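Local coordinates for globin protein (Ramazzottius varieornatus, PDB 5ZM9), which belongs to the globin family, holds a heme b whose iron is bound by two axial histidines, and probably binds oxygen, at residues Ser34-Ser39 with Pro91-Val96; Phe21-Arg26 with Lys155-Trp160; Gly46-Leu51 with Gln74-Glu79. All blocks are in the same frame, centred on the assembly; numbering follows the deposited sequence.

Interaction 1. Residues Ser34-Ser39 with Pro91-Val96; sequences SWKTFS and PYDQAV. With HEM (protoporphyrin IX containing Fe), chain B.
The indole of Trp35 carries this contact, lying against Asp93 and Val96 where the A helix of the globin fold (25-38) meets the E helix (79-97). Its ring N-H, Trp35 NE1, gives a hydrogen bond to Asp93 OD1 (2.7 Å, 150° at the hydrogen). The acceptor lies in the indole plane and uses its anti lone pair, and the carboxylate is turned nearly coplanar with the ring. Val96 sits over one indole face, its CG2 3.7 Å from the centroid of the five-membered ring of Trp35 in a CH-pi contact, while CD2 of Phe38 lies against the other face, near the rim. At the far end of the ring, Trp35 CH2 meets Tyr92 CB at 3.7 Å. Trp35 gets this reach because its CG stands anti to the backbone N (chi1 -173°), which sends the ring out toward the other helix, the two short axes coming within 10.7 Å, their N-to-C directions 142° apart. A leucine in place of Trp35 would probably leave Asp93 OD1 without its indole donor and Val96 CG2 without a ring to lie on. Further out, Lys36 NZ is hydrogen-bonded to Gln97 OE1 and comes near Asp93 without forming a salt bridge. On the heme side, Tyr92 is a neighbour of the axial ligand His88, and Tyr92 OH lies 3.3 Å from CAB of the heme.

Interaction 2. Residues Phe21-Arg26 with Lys155-Trp160; sequences FPLTAR and KIWISW
Pro22 sets the CG-CD edge of its ring over the indole face of Trp160, and the contact between 21-26 and 155-160 is apolar throughout, with no hydrogen bond crossing it. Pro22 CD stands over the five-membered ring of Trp160, 3.6 Å from its centroid and 12° off the normal, in a CH-pi contact, while Pro22 CG reaches Trp160 CG at 3.5 Å. The indole is presented to the proline because Trp160 carries its CG anti to the backbone N (chi1 -175°). Other apolar contacts flank this one. Leu23 CD1 meets Trp157 CD1 at 3.6 Å, approaching that ring obliquely, and a looser contact brings Pro22 CB within 4.3 Å of Ile156 CG2. Among the aromatic residues, Phe21 only grazes the other segment: Phe21 CE1 lies at the edge of the Trp157 indole, 4.5 Å from Trp157 NE1. Phe21 also makes a cation-pi contact with Lys28. Leu105 of helix 102-115, which touches both Phe21 and Trp160, and Leu31 of helix 25-38, which touches Leu23 and Trp157, add to the apolar cluster. Thr24 stands at the N-cap of helix 25-38, which makes 21-23 the lead-in to that helix. The arrangement is the N-terminal lead-in to the A helix (25-38) laid on the H helix (148-170) of the globin fold.

Interaction 3. Residues Gly46-Leu51 with Gln74-Glu79; sequences GKEMLL and QLRNDE
Lys47 reaches across to the backbone of Arg76. With its side chain stretched out, Lys47 NZ gives a hydrogen bond to Arg76 O (2.9 Å), meeting that carbonyl nearly head-on at 162°. The lysine also has a weak, long ion pair with Glu43, one turn back on its own helix. Next comes Glu48, whose chain bends at chi2 (-53°) and so turns the carboxylate back toward Arg76. The two groups meet edge to edge in a side-on, two-pronged salt bridge: Arg76 NE binds Glu48 OE2 at 2.7 Å, and Arg76 NH1 binds Glu48 OE1 at 2.9 Å. Both bonds are nearly straight and both use syn lone pairs. With the carboxylate and guanidinium planes only 8° apart, the paired bonds hold the guanidinium from turning about its own axis. Its remaining nitrogen, NH2, makes a second salt bridge, to Asp73, so one arginine ties together two acidic side chains. Leu51 completes the segment's contacts. Leu51 CD1 lies over one guanidinium face, 3.5 Å from Arg76 NE, and the other methyl, Leu51 CD2, meets Leu75 CD1 at 3.8 Å. The polar grip is thus backed by an apolar one, and Leu75 also touches Phe67 and Lys70 in the preceding loop. In the fold, the contact joins helix 42-56, the globin B helix, to the short helix 72-77 just before the E helix 79-97; Phe81 and Glu82 of that helix touch Lys47, and Met49 and Leu50 pack against helices 79-97 and 128-142.

The three contacts nest along the chain: interaction 3 lies within the loop closed by interaction 1, which lies within the loop closed by interaction 2. Interactions 1 and 2 share helix 25-38, have centres 13 Å apart and touch each other, since Trp157 packs on Tyr92, Ala95 and Val96. Interaction 3 stands apart, its centre 18 Å from that of interaction 1 and 27 Å from that of interaction 2, which lies on the opposite side of the chain's centre. Helices 42-56 and 72-77, which it pairs, adjoin the helices of interaction 1 in sequence. Together the contacts tie the N- and C-terminal helices, the His88-bearing helix 79-97 and helix 42-56 into one globin fold around the heme.

Interaction 1. Residues Ser34-Ser39 with Pro91-Val96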
loop_
_atom_site.group_PDB
_atom_site.type_symbol
_atom_site.label_atom_id
_atom_site.label_comp_id
_atom_site.label_asym_id
_atom_site.label_seq_id
_atom_site.Cartn_x
_atom_site.Cartn_y
_atom_site.Cartn_z
ATOM N N SER A 34 15.480 -1.669 1.960
ATOM C CA SER A 34 14.597 -2.840 2.003
ATOM C C SER A 34 13.506 -2.801 0.933
ATOM O O SER A 34 13.163 -3.841 0.366
ATOM C CB SER A 34 13.970 -2.993 3.391
ATOM O OG SER A 34 13.190 -4.173 3.473
ATOM N N TRP A 35 12.972 -1.607 0.669
ATOM C CA TRP A 35 11.917 -1.419 -0.328
ATOM C C TRP A 35 12.412 -1.593 -1.765
ATOM O O TRP A 35 11.680 -2.118 -2.603
ATOM C CB TRP A 35 11.237 -0.055 -0.167
ATOM C CG TRP A 35 10.043 0.120 -1.061
ATOM C CD1 TRP A 35 10.034 0.635 -2.327
ATOM C CD2 TRP A 35 8.687 -0.233 -0.762
ATOM N NE1 TRP A 35 8.760 0.625 -2.835
ATOM C CE2 TRP A 35 7.910 0.103 -1.897
ATOM C CE3 TRP A 35 8.049 -0.795 0.356
ATOM C CZ2 TRP A 35 6.522 -0.107 -1.949
ATOM C CZ3 TRP A 35 6.665 -1.003 0.306
ATOM C CH2 TRP A 35 5.919 -0.658 -0.842
ATOM N N LYS A 36 13.633 -1.142 -2.046
ATOM C CA LYS A 36 14.192 -1.220 -3.402
ATOM C C LYS A 36 14.559 -2.632 -3.864
ATOM O O LYS A 36 14.573 -2.906 -5.068
ATOM C CB LYS A 36 15.358 -0.242 -3.589
ATOM C CG LYS A 36 15.019 0.960 -4.464
ATOM C CD LYS A 36 14.119 1.977 -3.772
ATOM C CE LYS A 36 13.521 2.943 -4.784
ATOM N NZ LYS A 36 12.532 3.866 -4.162
ATOM N N THR A 37 14.853 -3.513 -2.909
ATOM C CA THR A 37 14.993 -4.948 -3.182
ATOM C C THR A 37 13.611 -5.594 -3.335
ATOM O O THR A 37 13.440 -6.537 -4.113
ATOM C CB THR A 37 15.793 -5.684 -2.083
ATOM O OG1 THR A 37 15.260 -5.356 -0.793
ATOM C CG2 THR A 37 17.272 -5.303 -2.134
ATOM N N PHE A 38 12.641 -5.066 -2.585
ATOM C CA PHE A 38 11.240 -5.503 -2.610
ATOM C C PHE A 38 10.526 -5.100 -3.907
ATOM O O PHE A 38 9.712 -5.868 -4.432
ATOM C CB PHE A 38 10.519 -4.955 -1.363
ATOM C CG PHE A 38 9.015 -5.038 -1.412
ATOM C CD1 PHE A 38 8.353 -6.233 -1.120
ATOM C CD2 PHE A 38 8.253 -3.906 -1.716
ATOM C CE1 PHE A 38 6.964 -6.300 -1.153
ATOM C CE2 PHE A 38 6.865 -3.971 -1.754
ATOM C CZ PHE A 38 6.221 -5.167 -1.467
ATOM N N SER A 39 10.845 -3.908 -4.417
ATOM C CA SER A 39 10.211 -3.342 -5.620
ATOM C C SER A 39 10.615 -4.030 -6.933
ATOM O O SER A 39 10.079 -3.702 -7.999
ATOM C CB SER A 39 10.461 -1.831 -5.703
ATOM O OG SER A 39 11.839 -1.545 -5.861
ATOM N N PRO A 91 1.678 4.005 -5.409
ATOM C CA PRO A 91 1.735 5.148 -4.480
ATOM C C PRO A 91 2.653 4.920 -3.274
ATOM O O PRO A 91 3.286 5.870 -2.810
ATOM C CB PRO A 91 0.284 5.298 -4.022
ATOM C CG PRO A 91 -0.513 4.785 -5.164
ATOM C CD PRO A 91 0.277 3.615 -5.673
ATOM N N TYR A 92 2.717 3.678 -2.788
ATOM C CA TYR A 92 3.646 3.290 -1.721
ATOM C C TYR A 92 5.103 3.302 -2.193
ATOM O O TYR A 92 6.003 3.646 -1.421
ATOM C CB TYR A 92 3.294 1.909 -1.158
ATOM C CG TYR A 92 2.029 1.853 -0.326
ATOM C CD1 TYR A 92 1.963 2.466 0.934
ATOM C CD2 TYR A 92 0.900 1.162 -0.786
ATOM C CE1 TYR A 92 0.805 2.406 1.702
ATOM C CE2 TYR A 92 -0.262 1.096 -0.024
ATOM C CZ TYR A 92 -0.304 1.718 1.217
ATOM O OH TYR A 92 -1.450 1.656 1.976
ATOM N N ASP A 93 5.319 2.917 -3.454
ATOM C CA ASP A 93 6.642 2.949 -4.087
ATOM C C ASP A 93 7.126 4.381 -4.313
ATOM O O ASP A 93 8.314 4.672 -4.141
ATOM C CB ASP A 93 6.640 2.158 -5.404
ATOM C CG ASP A 93 8.020 2.072 -6.049
ATOM O OD1 ASP A 93 8.967 1.569 -5.404
ATOM O OD2 ASP A 93 8.155 2.504 -7.212
ATOM N N GLN A 94 6.199 5.259 -4.704
ATOM C CA GLN A 94 6.462 6.695 -4.810
ATOM C C GLN A 94 6.740 7.326 -3.447
ATOM O O GLN A 94 7.593 8.207 -3.339
ATOM C CB GLN A 94 5.301 7.420 -5.499
ATOM C CG GLN A 94 5.509 7.674 -6.988
ATOM C CD GLN A 94 6.563 8.735 -7.288
ATOM O OE1 GLN A 94 6.765 9.676 -6.517
ATOM N NE2 GLN A 94 7.235 8.586 -8.423
ATOM N N ALA A 95 6.025 6.856 -2.423
ATOM C CA ALA A 95 6.174 7.338 -1.047
ATOM C C ALA A 95 7.577 7.100 -0.472
ATOM O O ALA A 95 8.134 7.988 0.178
ATOM C CB ALA A 95 5.107 6.726 -0.150
ATOM N N VAL A 96 8.134 5.912 -0.728
ATOM C CA VAL A 96 9.510 5.558 -0.332
ATOM C C VAL A 96 10.530 6.416 -1.096
ATOM O O VAL A 96 11.535 6.853 -0.526
ATOM C CB VAL A 96 9.794 4.041 -0.518
ATOM C CG1 VAL A 96 11.250 3.696 -0.223
ATOM C CG2 VAL A 96 8.891 3.210 0.381
HETATM C CHA HEM B . -8.610 4.263 -6.956
HETATM C CHB HEM B . -4.465 3.835 -4.470
HETATM C CHC HEM B . -7.048 1.903 -0.812
HETATM C CHD HEM B . -10.570 0.982 -3.989
HETATM C C1A HEM B . -7.302 4.414 -6.557
HETATM C C2A HEM B . -6.330 5.207 -7.214
HETATM C C3A HEM B . -5.159 5.089 -6.520
HETATM C C4A HEM B . -5.402 4.222 -5.427
HETATM C CMA HEM B . -3.844 5.767 -6.852
HETATM C CAA HEM B . -6.550 6.027 -8.467
HETATM C CBA HEM B . -6.395 5.085 -9.665
HETATM C CGA HEM B . -6.149 5.855 -10.933
HETATM O O1A HEM B . -4.990 5.919 -11.401
HETATM O O2A HEM B . -7.097 6.423 -11.522
HETATM C C1B HEM B . -4.807 3.329 -3.201
HETATM C C2B HEM B . -3.915 3.232 -2.086
HETATM C C3B HEM B . -4.629 2.690 -1.047
HETATM C C4B HEM B . -5.998 2.452 -1.566
HETATM C CMB HEM B . -2.458 3.640 -2.037
HETATM C CAB HEM B . -4.148 2.393 0.320
HETATM C CBB HEM B . -4.493 3.177 1.339
HETATM C C1C HEM B . -8.242 1.410 -1.353
HETATM C C2C HEM B . -9.201 0.613 -0.695
HETATM C C3C HEM B . -10.214 0.348 -1.612
HETATM C C4C HEM B . -9.856 0.997 -2.827
HETATM C CMC HEM B . -9.149 0.138 0.739
HETATM C CAC HEM B . -11.441 -0.442 -1.377
HETATM C CBC HEM B . -11.597 -1.622 -1.970
HETATM C C1D HEM B . -10.310 1.877 -5.023
HETATM C C2D HEM B . -11.296 2.069 -6.098
HETATM C C3D HEM B . -10.755 2.982 -6.936
HETATM C C4D HEM B . -9.445 3.337 -6.349
HETATM C CMD HEM B . -12.638 1.367 -6.213
HETATM C CAD HEM B . -11.357 3.547 -8.212
HETATM C CBD HEM B . -11.431 2.481 -9.313
HETATM C CGD HEM B . -11.065 3.060 -10.654
HETATM O O1D HEM B . -9.919 2.869 -11.120
HETATM O O2D HEM B . -11.904 3.723 -11.305
HETATM N NA HEM B . -6.715 3.806 -5.480
HETATM N NB HEM B . -6.005 2.860 -2.841
HETATM N NC HEM B . -8.652 1.602 -2.645
HETATM N ND HEM B . -9.215 2.643 -5.212
HETATM FE FE HEM B . -7.687 2.762 -4.093
#

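Interaction 2. Residues Phe21-Arg26 with Lys155-Trp160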
loop_
_atom_site.group_PDB
_atom_site.type_symbol
_atom_site.label_atom_id
_atom_site.label_comp_id
_atom_site.label_asym_id
_atom_site.label_seq_id
_atom_site.Cartn_x
_atom_site.Cartn_y
_atom_site.Cartn_z
ATOM N N PHE A 21 7.886 13.762 9.298
ATOM C CA PHE A 21 8.316 12.420 8.892
ATOM C C PHE A 21 8.467 11.490 10.107
ATOM O O PHE A 21 9.135 11.857 11.080
ATOM C CB PHE A 21 9.620 12.503 8.085
ATOM C CG PHE A 21 9.964 11.241 7.339
ATOM C CD1 PHE A 21 9.323 10.922 6.137
ATOM C CD2 PHE A 21 10.939 10.373 7.829
ATOM C CE1 PHE A 21 9.643 9.756 5.449
ATOM C CE2 PHE A 21 11.264 9.207 7.144
ATOM C CZ PHE A 21 10.616 8.897 5.953
ATOM N N PRO A 22 7.846 10.286 10.053
ATOM C CA PRO A 22 7.756 9.394 11.221
ATOM C C PRO A 22 9.058 8.697 11.638
ATOM O O PRO A 22 9.210 8.348 12.812
ATOM C CB PRO A 22 6.726 8.350 10.779
ATOM C CG PRO A 22 6.877 8.288 9.299
ATOM C CD PRO A 22 7.168 9.700 8.877
ATOM N N LEU A 23 9.973 8.501 10.688
ATOM C CA LEU A 23 11.176 7.695 10.917
ATOM C C LEU A 23 12.438 8.534 11.107
ATOM O O LEU A 23 12.556 9.633 10.558
ATOM C CB LEU A 23 11.384 6.689 9.774
ATOM C CG LEU A 23 10.280 5.692 9.387
ATOM C CD1 LEU A 23 10.547 5.138 7.996
ATOM C CD2 LEU A 23 10.135 4.559 10.395
ATOM N N THR A 24 13.370 7.996 11.895
ATOM C CA THR A 24 14.716 8.561 12.043
ATOM C C THR A 24 15.516 8.347 10.757
ATOM O O THR A 24 15.159 7.494 9.937
ATOM C CB THR A 24 15.477 7.935 13.234
ATOM O OG1 THR A 24 15.441 6.505 13.136
ATOM C CG2 THR A 24 14.871 8.370 14.565
ATOM N N ALA A 25 16.593 9.120 10.593
ATOM C CA ALA A 25 17.474 9.045 9.417
ATOM C C ALA A 25 17.974 7.628 9.112
ATOM O O ALA A 25 17.975 7.212 7.951
ATOM C CB ALA A 25 18.645 10.009 9.568
ATOM N N ARG A 26 18.369 6.900 10.159
ATOM C CA ARG A 26 18.835 5.511 10.051
ATOM C C ARG A 26 17.731 4.553 9.578
ATOM O O ARG A 26 17.969 3.722 8.696
ATOM C CB ARG A 26 19.446 5.038 11.383
ATOM C CG ARG A 26 20.116 3.663 11.359
ATOM C CD ARG A 26 21.549 3.699 10.839
ATOM N NE ARG A 26 21.617 3.779 9.377
ATOM C CZ ARG A 26 22.733 3.938 8.667
ATOM N NH1 ARG A 26 22.665 3.999 7.344
ATOM N NH2 ARG A 26 23.917 4.039 9.263
ATOM N N LYS A 155 5.829 -1.146 10.192
ATOM C CA LYS A 155 4.668 -0.944 11.074
ATOM C C LYS A 155 4.386 0.539 11.351
ATOM O O LYS A 155 3.236 0.973 11.270
ATOM C CB LYS A 155 4.855 -1.709 12.392
ATOM C CG LYS A 155 3.632 -1.747 13.305
ATOM C CD LYS A 155 3.956 -2.322 14.680
ATOM C CE LYS A 155 4.349 -1.249 15.691
ATOM N NZ LYS A 155 5.749 -0.762 15.535
ATOM N N ILE A 156 5.438 1.297 11.669
ATOM C CA ILE A 156 5.335 2.738 11.938
ATOM C C ILE A 156 5.077 3.520 10.642
ATOM O O ILE A 156 4.238 4.427 10.618
ATOM C CB ILE A 156 6.588 3.288 12.684
ATOM C CG1 ILE A 156 6.881 2.467 13.950
ATOM C CG2 ILE A 156 6.410 4.761 13.053
ATOM C CD1 ILE A 156 8.326 2.503 14.411
ATOM N N TRP A 157 5.781 3.142 9.571
ATOM C CA TRP A 157 5.744 3.871 8.299
ATOM C C TRP A 157 4.429 3.731 7.518
ATOM O O TRP A 157 3.891 4.740 7.048
ATOM C CB TRP A 157 6.943 3.498 7.417
ATOM C CG TRP A 157 7.009 4.290 6.142
ATOM C CD1 TRP A 157 7.537 5.539 5.980
ATOM C CD2 TRP A 157 6.515 3.893 4.858
ATOM N NE1 TRP A 157 7.407 5.943 4.674
ATOM C CE2 TRP A 157 6.783 4.954 3.962
ATOM C CE3 TRP A 157 5.871 2.742 4.374
ATOM C CZ2 TRP A 157 6.435 4.899 2.605
ATOM C CZ3 TRP A 157 5.520 2.687 3.021
ATOM C CH2 TRP A 157 5.801 3.763 2.155
ATOM N N ILE A 158 3.931 2.501 7.370
ATOM C CA ILE A 158 2.683 2.245 6.620
ATOM C C ILE A 158 1.461 2.815 7.361
ATOM O O ILE A 158 0.514 3.297 6.728
ATOM C CB ILE A 158 2.480 0.748 6.250
ATOM C CG1 ILE A 158 3.726 0.172 5.562
ATOM C CG2 ILE A 158 1.308 0.592 5.289
ATOM C CD1 ILE A 158 3.858 -1.336 5.641
ATOM N N SER A 159 1.506 2.774 8.694
ATOM C CA SER A 159 0.493 3.403 9.549
ATOM C C SER A 159 0.443 4.924 9.361
ATOM O O SER A 159 -0.632 5.527 9.430
ATOM C CB SER A 159 0.747 3.059 11.018
ATOM O OG SER A 159 -0.310 3.502 11.846
ATOM N N TRP A 160 1.611 5.524 9.120
ATOM C CA TRP A 160 1.741 6.960 8.862
ATOM C C TRP A 160 1.229 7.361 7.476
ATOM O O TRP A 160 0.618 8.424 7.333
ATOM C CB TRP A 160 3.196 7.411 9.048
ATOM C CG TRP A 160 3.405 8.896 8.910
ATOM C CD1 TRP A 160 3.289 9.835 9.895
ATOM C CD2 TRP A 160 3.776 9.608 7.720
ATOM N NE1 TRP A 160 3.562 11.086 9.397
ATOM C CE2 TRP A 160 3.864 10.979 8.065
ATOM C CE3 TRP A 160 4.043 9.222 6.395
ATOM C CZ2 TRP A 160 4.205 11.972 7.131
ATOM C CZ3 TRP A 160 4.384 10.211 5.464
ATOM C CH2 TRP A 160 4.461 11.570 5.841
#

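Interaction 3. Residues Gly46-Leu51 with Gln74-Glu79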
loop_
_atom_site.group_PDB
_atom_site.type_symbol
_atom_site.label_atom_id
_atom_site.label_comp_id
_atom_site.label_asym_id
_atom_site.label_seq_id
_atom_site.Cartn_x
_atom_site.Cartn_y
_atom_site.Cartn_z
ATOM N N GLY A 46 1.982 -6.428 -5.425
ATOM C CA GLY A 46 0.766 -5.628 -5.598
ATOM C C GLY A 46 -0.483 -6.481 -5.749
ATOM O O GLY A 46 -1.546 -6.128 -5.230
ATOM N N LYS A 47 -0.343 -7.599 -6.469
ATOM C CA LYS A 47 -1.409 -8.594 -6.639
ATOM C C LYS A 47 -1.756 -9.291 -5.325
ATOM O O LYS A 47 -2.937 -9.447 -5.000
ATOM C CB LYS A 47 -1.021 -9.642 -7.688
ATOM C CG LYS A 47 -1.032 -9.153 -9.126
ATOM C CD LYS A 47 -0.539 -10.248 -10.057
ATOM C CE LYS A 47 -0.012 -9.670 -11.358
ATOM N NZ LYS A 47 0.413 -10.737 -12.304
ATOM N N GLU A 48 -0.724 -9.696 -4.583
ATOM C CA GLU A 48 -0.880 -10.385 -3.296
ATOM C C GLU A 48 -1.474 -9.481 -2.214
ATOM O O GLU A 48 -2.175 -9.965 -1.321
ATOM C CB GLU A 48 0.452 -10.978 -2.813
ATOM C CG GLU A 48 1.074 -12.046 -3.714
ATOM C CD GLU A 48 0.137 -13.197 -4.054
ATOM O OE1 GLU A 48 -0.444 -13.807 -3.129
ATOM O OE2 GLU A 48 -0.005 -13.497 -5.258
ATOM N N MET A 49 -1.186 -8.181 -2.306
ATOM C CA MET A 49 -1.746 -7.169 -1.406
ATOM C C MET A 49 -3.254 -6.992 -1.615
ATOM O O MET A 49 -4.013 -6.987 -0.644
ATOM C CB MET A 49 -1.009 -5.832 -1.567
ATOM C CG MET A 49 -1.413 -4.754 -0.568
ATOM S SD MET A 49 -0.701 -3.131 -0.911
ATOM C CE MET A 49 -1.586 -2.645 -2.391
ATOM N N LEU A 50 -3.675 -6.853 -2.876
ATOM C CA LEU A 50 -5.096 -6.696 -3.215
ATOM C C LEU A 50 -5.928 -7.953 -2.981
ATOM O O LEU A 50 -7.096 -7.853 -2.594
ATOM C CB LEU A 50 -5.291 -6.199 -4.655
ATOM C CG LEU A 50 -5.399 -4.703 -4.984
ATOM C CD1 LEU A 50 -6.118 -4.543 -6.314
ATOM C CD2 LEU A 50 -6.113 -3.878 -3.917
ATOM N N LEU A 51 -5.329 -9.121 -3.220
ATOM C CA LEU A 51 -5.967 -10.408 -2.927
ATOM C C LEU A 51 -6.222 -10.585 -1.435
ATOM O O LEU A 51 -7.286 -11.067 -1.043
ATOM C CB LEU A 51 -5.135 -11.581 -3.454
ATOM C CG LEU A 51 -5.210 -11.972 -4.932
ATOM C CD1 LEU A 51 -4.187 -13.060 -5.193
ATOM C CD2 LEU A 51 -6.597 -12.442 -5.347
ATOM N N GLN A 74 -7.285 -16.866 -10.668
ATOM C CA GLN A 74 -7.895 -16.256 -11.856
ATOM C C GLN A 74 -7.588 -14.763 -11.948
ATOM O O GLN A 74 -7.360 -14.241 -13.043
ATOM C CB GLN A 74 -9.411 -16.471 -11.869
ATOM C CG GLN A 74 -9.869 -17.721 -12.602
ATOM C CD GLN A 74 -11.376 -17.898 -12.570
ATOM O OE1 GLN A 74 -11.969 -18.108 -11.510
ATOM N NE2 GLN A 74 -12.004 -17.824 -13.737
ATOM N N LEU A 75 -7.585 -14.097 -10.792
ATOM C CA LEU A 75 -7.285 -12.668 -10.691
ATOM C C LEU A 75 -5.813 -12.360 -10.952
ATOM O O LEU A 75 -5.502 -11.413 -11.676
ATOM C CB LEU A 75 -7.729 -12.109 -9.331
ATOM C CG LEU A 75 -9.236 -12.030 -9.054
ATOM C CD1 LEU A 75 -9.511 -11.604 -7.621
ATOM C CD2 LEU A 75 -9.929 -11.090 -10.032
ATOM N N ARG A 76 -4.924 -13.179 -10.384
ATOM C CA ARG A 76 -3.468 -13.067 -10.577
ATOM C C ARG A 76 -3.047 -12.997 -12.050
ATOM O O ARG A 76 -2.061 -12.337 -12.388
ATOM C CB ARG A 76 -2.744 -14.232 -9.895
ATOM C CG ARG A 76 -2.682 -14.149 -8.380
ATOM C CD ARG A 76 -1.906 -15.324 -7.808
ATOM N NE ARG A 76 -1.743 -15.250 -6.356
ATOM C CZ ARG A 76 -2.305 -16.077 -5.473
ATOM N NH1 ARG A 76 -2.079 -15.903 -4.178
ATOM N NH2 ARG A 76 -3.090 -17.073 -5.869
ATOM N N ASN A 77 -3.809 -13.678 -12.909
ATOM C CA ASN A 77 -3.558 -13.719 -14.351
ATOM C C ASN A 77 -4.461 -12.777 -15.164
ATOM O O ASN A 77 -4.177 -12.507 -16.337
ATOM C CB ASN A 77 -3.668 -15.159 -14.867
ATOM C CG ASN A 77 -2.622 -16.081 -14.259
ATOM O OD1 ASN A 77 -1.418 -15.865 -14.410
ATOM N ND2 ASN A 77 -3.082 -17.120 -13.573
ATOM N N ASP A 78 -5.534 -12.287 -14.539
ATOM C CA ASP A 78 -6.451 -11.317 -15.154
ATOM C C ASP A 78 -5.771 -9.956 -15.307
ATOM O O ASP A 78 -5.134 -9.465 -14.367
ATOM C CB ASP A 78 -7.734 -11.187 -14.321
ATOM C CG ASP A 78 -8.856 -10.482 -15.069
ATOM O OD1 ASP A 78 -8.818 -9.239 -15.184
ATOM O OD2 ASP A 78 -9.790 -11.174 -15.526
ATOM N N GLU A 79 -5.917 -9.359 -16.490
ATOM C CA GLU A 79 -5.229 -8.109 -16.837
ATOM C C GLU A 79 -5.820 -6.868 -16.162
ATOM O O GLU A 79 -5.086 -5.918 -15.871
ATOM C CB GLU A 79 -5.179 -7.914 -18.355
ATOM C CG GLU A 79 -3.951 -7.145 -18.829
ATOM C CD GLU A 79 -4.118 -6.531 -20.209
ATOM O OE1 GLU A 79 -3.905 -5.306 -20.337
ATOM O OE2 GLU A 79 -4.456 -7.264 -21.166
#